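Local coordinates for MOBA relate protein (Mycobacterium sp., PDB 2WAW) that is of unknown function but belongs to the MobA-like nucleotidyltransferase family and probably binds a nucleoside triphosphate and transfers a nucleotide, at residues Gln48-Leu53 and Gly68-Leu73; Val9-Gly14 and Ile99-Gly104. All blocks are in the same frame, centred on the assembly; numbering follows the deposited sequence.

Contact 1: Gln48-Leu53 and Gly68-Leu73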
loop_
_atom_site.group_PDB
_atom_site.type_symbol
_atom_site.label_atom_id
_atom_site.label_comp_id
_atom_site.label_asym_id
_atom_site.label_seq_id
_atom_site.Cartn_x
_atom_site.Cartn_y
_atom_site.Cartn_z
ATOM N N GLN A 48 5.270 -10.694 7.275
ATOM C CA GLN A 48 3.866 -10.574 7.613
ATOM C C GLN A 48 3.258 -9.645 6.577
ATOM O O GLN A 48 3.915 -8.686 6.166
ATOM C CB GLN A 48 3.719 -9.957 9.012
ATOM C CG GLN A 48 2.288 -9.566 9.398
ATOM C CD GLN A 48 2.206 -8.855 10.723
ATOM O OE1 GLN A 48 3.122 -8.108 11.115
ATOM N NE2 GLN A 48 1.090 -9.045 11.413
ATOM N N LEU A 49 2.025 -9.911 6.192
ATOM C CA LEU A 49 1.296 -9.036 5.316
ATOM C C LEU A 49 -0.091 -8.730 5.857
ATOM O O LEU A 49 -0.862 -9.582 6.011
ATOM C CB LEU A 49 1.204 -9.632 3.917
ATOM C CG LEU A 49 0.511 -8.867 2.800
ATOM C CD1 LEU A 49 1.135 -7.512 2.612
ATOM C CD2 LEU A 49 0.625 -9.660 1.528
ATOM N N ILE A 50 -0.341 -7.454 6.083
ATOM C CA ILE A 50 -1.599 -6.935 6.590
ATOM C C ILE A 50 -2.359 -6.208 5.477
ATOM O O ILE A 50 -1.791 -5.498 4.732
ATOM C CB ILE A 50 -1.364 -5.897 7.694
ATOM C CG1 ILE A 50 -0.713 -6.535 8.923
ATOM C CG2 ILE A 50 -2.639 -5.168 8.049
ATOM C CD1 ILE A 50 -0.246 -5.566 9.892
ATOM N N VAL A 51 -3.632 -6.479 5.380
ATOM C CA VAL A 51 -4.484 -5.759 4.431
ATOM C C VAL A 51 -5.625 -5.121 5.197
ATOM O O VAL A 51 -6.291 -5.785 6.010
ATOM C CB VAL A 51 -5.075 -6.707 3.367
ATOM C CG1 VAL A 51 -5.802 -5.908 2.243
ATOM C CG2 VAL A 51 -3.997 -7.627 2.809
ATOM N N THR A 52 -5.845 -3.822 4.956
ATOM C CA THR A 52 -6.978 -3.145 5.599
ATOM C C THR A 52 -8.137 -3.049 4.627
ATOM O O THR A 52 -7.949 -2.857 3.416
ATOM C CB THR A 52 -6.628 -1.722 6.113
ATOM O OG1 THR A 52 -6.356 -0.879 4.986
ATOM C CG2 THR A 52 -5.379 -1.739 7.024
ATOM N N LEU A 53 -9.337 -3.191 5.175
ATOM C CA LEU A 53 -10.550 -3.113 4.382
ATOM C C LEU A 53 -11.560 -2.285 5.136
ATOM O O LEU A 53 -11.559 -2.260 6.372
ATOM C CB LEU A 53 -11.106 -4.517 4.130
ATOM C CG LEU A 53 -10.232 -5.495 3.349
ATOM C CD1 LEU A 53 -10.885 -6.862 3.312
ATOM C CD2 LEU A 53 -10.056 -4.975 1.976
ATOM N N GLY A 68 -3.942 -16.451 4.691
ATOM C CA GLY A 68 -2.612 -16.254 5.159
ATOM C C GLY A 68 -2.226 -14.831 5.427
ATOM O O GLY A 68 -1.149 -14.577 5.836
ATOM N N LEU A 69 -3.144 -13.915 5.181
ATOM C CA LEU A 69 -2.927 -12.515 5.416
ATOM C C LEU A 69 -3.595 -12.075 6.712
ATOM O O LEU A 69 -4.533 -12.669 7.111
ATOM C CB LEU A 69 -3.488 -11.707 4.253
ATOM C CG LEU A 69 -3.059 -12.082 2.852
ATOM C CD1 LEU A 69 -3.539 -11.117 1.860
ATOM C CD2 LEU A 69 -1.633 -12.300 2.701
ATOM N N ASP A 70 -3.097 -11.028 7.349
ATOM C CA ASP A 70 -3.775 -10.436 8.503
ATOM C C ASP A 70 -4.733 -9.370 7.998
ATOM O O ASP A 70 -4.305 -8.356 7.435
ATOM C CB ASP A 70 -2.772 -9.835 9.485
ATOM C CG ASP A 70 -1.952 -10.893 10.177
ATOM O OD1 ASP A 70 -2.546 -11.904 10.633
ATOM O OD2 ASP A 70 -0.722 -10.733 10.261
ATOM N N ILE A 71 -6.018 -9.617 8.195
ATOM C CA ILE A 71 -7.089 -8.749 7.687
ATOM C C ILE A 71 -7.567 -7.807 8.778
ATOM O O ILE A 71 -8.026 -8.259 9.837
ATOM C CB ILE A 71 -8.268 -9.600 7.142
ATOM C CG1 ILE A 71 -7.791 -10.537 6.017
ATOM C CG2 ILE A 71 -9.447 -8.729 6.716
ATOM C CD1 ILE A 71 -7.017 -9.849 4.868
ATOM N N VAL A 72 -7.482 -6.504 8.513
ATOM C CA VAL A 72 -7.808 -5.495 9.525
ATOM C C VAL A 72 -9.041 -4.735 9.004
ATOM O O VAL A 72 -8.981 -4.102 7.961
ATOM C CB VAL A 72 -6.605 -4.574 9.783
ATOM C CG1 VAL A 72 -6.994 -3.416 10.689
ATOM C CG2 VAL A 72 -5.434 -5.389 10.407
ATOM N N LEU A 73 -10.168 -4.852 9.703
ATOM C CA LEU A 73 -11.430 -4.284 9.195
ATOM C C LEU A 73 -11.739 -3.004 9.946
ATOM O O LEU A 73 -11.678 -2.978 11.175
ATOM C CB LEU A 73 -12.594 -5.275 9.375
ATOM C CG LEU A 73 -12.452 -6.706 8.852
ATOM C CD1 LEU A 73 -13.723 -7.509 9.105
ATOM C CD2 LEU A 73 -12.119 -6.708 7.382
HETATM O O HOH W 1 0.813 -12.382 7.231
#

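Contact 2: Val9-Gly14 and Ile99-Gly104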
loop_
_atom_site.group_PDB
_atom_site.type_symbol
_atom_site.label_atom_id
_atom_site.label_comp_id
_atom_site.label_asym_id
_atom_site.label_seq_id
_atom_site.Cartn_x
_atom_site.Cartn_y
_atom_site.Cartn_z
ATOM N N VAL A 9 2.097 -3.625 4.556
ATOM C CA VAL A 9 0.760 -3.157 4.893
ATOM C C VAL A 9 0.149 -2.614 3.598
ATOM O O VAL A 9 0.631 -1.629 3.039
ATOM C CB VAL A 9 0.787 -2.017 5.959
ATOM C CG1 VAL A 9 -0.657 -1.502 6.268
ATOM C CG2 VAL A 9 1.499 -2.468 7.265
ATOM N N VAL A 10 -0.894 -3.279 3.125
ATOM C CA VAL A 10 -1.623 -2.843 1.948
ATOM C C VAL A 10 -2.882 -2.132 2.428
ATOM O O VAL A 10 -3.777 -2.760 3.031
ATOM C CB VAL A 10 -1.994 -4.036 1.061
ATOM C CG1 VAL A 10 -2.859 -3.586 -0.123
ATOM C CG2 VAL A 10 -0.756 -4.728 0.528
ATOM N N LEU A 11 -2.937 -0.827 2.177
ATOM C CA LEU A 11 -4.090 -0.004 2.594
ATOM C C LEU A 11 -5.159 -0.093 1.520
ATOM O O LEU A 11 -4.962 0.378 0.387
ATOM C CB LEU A 11 -3.660 1.451 2.844
ATOM C CG LEU A 11 -2.555 1.590 3.898
ATOM C CD1 LEU A 11 -2.015 3.028 3.867
ATOM C CD2 LEU A 11 -3.087 1.291 5.300
ATOM N N ALA A 12 -6.265 -0.753 1.862
ATOM C CA ALA A 12 -7.318 -1.050 0.880
ATOM C C ALA A 12 -8.718 -0.750 1.401
ATOM O O ALA A 12 -9.692 -1.383 0.988
ATOM C CB ALA A 12 -7.206 -2.502 0.395
ATOM N N ALA A 13 -8.786 0.230 2.295
ATOM C CA ALA A 13 -10.041 0.659 2.921
ATOM C C ALA A 13 -10.513 1.981 2.302
ATOM O O ALA A 13 -9.777 2.977 2.272
ATOM C CB ALA A 13 -9.844 0.804 4.435
ATOM N N GLY A 14 -11.740 1.982 1.795
ATOM C CA GLY A 14 -12.347 3.201 1.259
ATOM C C GLY A 14 -11.768 3.743 -0.032
ATOM O O GLY A 14 -11.307 2.974 -0.886
ATOM N N ILE A 99 7.659 -1.000 8.517
ATOM C CA ILE A 99 6.655 -1.483 7.597
ATOM C C ILE A 99 6.909 -0.910 6.234
ATOM O O ILE A 99 7.541 0.134 6.111
ATOM C CB ILE A 99 5.214 -1.113 8.031
ATOM C CG1 ILE A 99 5.023 0.431 8.097
ATOM C CG2 ILE A 99 4.849 -1.864 9.335
ATOM C CD1 ILE A 99 3.591 0.882 8.465
ATOM N N VAL A 100 6.400 -1.601 5.225
ATOM C CA VAL A 100 6.296 -1.060 3.885
ATOM C C VAL A 100 4.825 -0.833 3.582
ATOM O O VAL A 100 4.006 -1.758 3.704
ATOM C CB VAL A 100 6.945 -2.002 2.839
ATOM C CG1 VAL A 100 6.606 -1.563 1.391
ATOM C CG2 VAL A 100 8.448 -2.085 3.047
ATOM N N LEU A 101 4.500 0.401 3.204
ATOM C CA LEU A 101 3.126 0.843 2.910
ATOM C C LEU A 101 2.857 0.896 1.437
ATOM O O LEU A 101 3.625 1.485 0.686
ATOM C CB LEU A 101 2.906 2.255 3.474
ATOM C CG LEU A 101 2.886 2.475 4.980
ATOM C CD1 LEU A 101 2.822 3.974 5.246
ATOM C CD2 LEU A 101 1.697 1.757 5.610
ATOM N N MET A 102 1.748 0.292 1.031
ATOM C CA MET A 102 1.325 0.446 -0.345
ATOM C C MET A 102 -0.186 0.479 -0.400
ATOM O O MET A 102 -0.873 0.166 0.574
ATOM C CB MET A 102 1.873 -0.666 -1.209
ATOM C CG MET A 102 1.072 -1.920 -1.131
ATOM S SD MET A 102 1.916 -3.200 -2.043
ATOM C CE MET A 102 2.857 -3.999 -0.732
ATOM N N LEU A 103 -0.706 0.987 -1.516
ATOM C CA LEU A 103 -2.160 1.076 -1.703
ATOM C C LEU A 103 -2.693 -0.177 -2.380
ATOM O O LEU A 103 -2.018 -0.743 -3.242
ATOM C CB LEU A 103 -2.537 2.305 -2.548
ATOM C CG LEU A 103 -2.121 3.679 -1.977
ATOM C CD1 LEU A 103 -2.688 4.805 -2.834
ATOM C CD2 LEU A 103 -2.565 3.858 -0.533
ATOM N N GLY A 104 -3.917 -0.581 -2.042
ATOM C CA GLY A 104 -4.544 -1.763 -2.638
ATOM C C GLY A 104 -4.797 -1.628 -4.139
ATOM O O GLY A 104 -5.044 -2.632 -4.834
#

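Contact 1: Gln48-Leu53 and Gly68-Leu73
Gln-48 opens the pairing with its side chain, sending NE2 to Asp-70 OD2 at 2.7 Å. Its CG stands anti to the backbone N (chi1 171°) and the chain runs on extended, which carries the amide across to the neighbouring strand. The bond is nearly straight; OD2 lies in the amide plane of Gln-48 but is met from above the carboxylate plane, the two groups being about perpendicular. Trp-91 O also accepts from NE2, while Thr-7 OG1 and Asp-93 N hold OE1, so both ends of the amide are fixed. Leu-49 lies alongside Leu-69, CD2 to CD2 at 3.7 Å, and its carbonyl O receives Asp-70 N; a water joins Leu-49 N to Gly-68 O. On the opposite face, Ile-50 brings CG2 within 3.7 Å of Val-72 CG2. Val-51 then uses both backbone polar atoms, N to Asp-70 O at 2.9 Å and O to Val-72 N at 2.9 Å, and its CG2 lies 3.6 Å from Leu-69 CD1. Thr-52 sits beside Val-72, its hydroxyl engaged with Ser-84 OG. Leu-53 closes the row through N to Val-72 O, with its CB 4.0 Å from Leu-73 CD2. In this parallel beta-alpha-beta unit, completed by helix 57-63, main-chain bonds set the register, while the amide-carboxylate bond adds a polar tie at the Gln-48 end and probably helps to stabilise the charge of Asp-70.

Contact 2: Val9-Gly14 and Ile99-Gly104
Val-9 meets two side chains of Ile-99-Gly-104, Ile-99 and Leu-101, and loses more surface here than any other residue of the contact. Its CG2, anti to the carbonyl carbon, reaches Ile-99 CG2 at 4.0 Å, while CB lies 3.9 Å from Leu-101 CD2; Val-9 and Leu-101 stand side by side and point the same way. The backbone of Val-9 is held on both polar atoms, N by Val-100 O at 2.8 Å and O by Met-102 N. Leu-11 shares the Val-9 face, with CB 4.3 Å from Leu-103 CD2, and its N donates to Met-102 O. Its carbonyl takes Gly-104 N at 2.8 Å from well above the carbonyl plane, a departure from strand geometry as the second segment turns into a loop. Met-102 lies on the other face; in the conformer described, one of two, CG lies between its backbone N and carbonyl carbon (chi1 82°), 3.7 Å from Val-10 CG2. This parallel pair forms the buried middle of the mixed sheet. Helix 84-90 packs on the Leu-11 and Leu-101 face, helix 33-42 on the Val-10 and Met-102 face, and strands 48-53 and 134-142 flank the pair within the sheet.

Overall arrangement
Contacts 1 and 2 are successive pairings in one sheet, their centres about 9 Å apart, and the loop closed by contact 2 contains the whole of contact 1. Strands 48-53 and 6-12 are neighbours, joined by probable hydrogen bonds from Val-10 N to Ile-50 O (2.9 Å) and from Thr-52 N to Val-10 O (3.0 Å). Helices 33-42 and 84-90 each touch both contacts, on opposite faces. The strand order 70-73, 48-53, 6-12, 98-103 resembles the Rossmann-like half of GT-A folds. In relatives, the loop after the first strand helps to bind nucleotide; here Ala-13 and Gly-14 lie in the equivalent loop, consistent with a similar site.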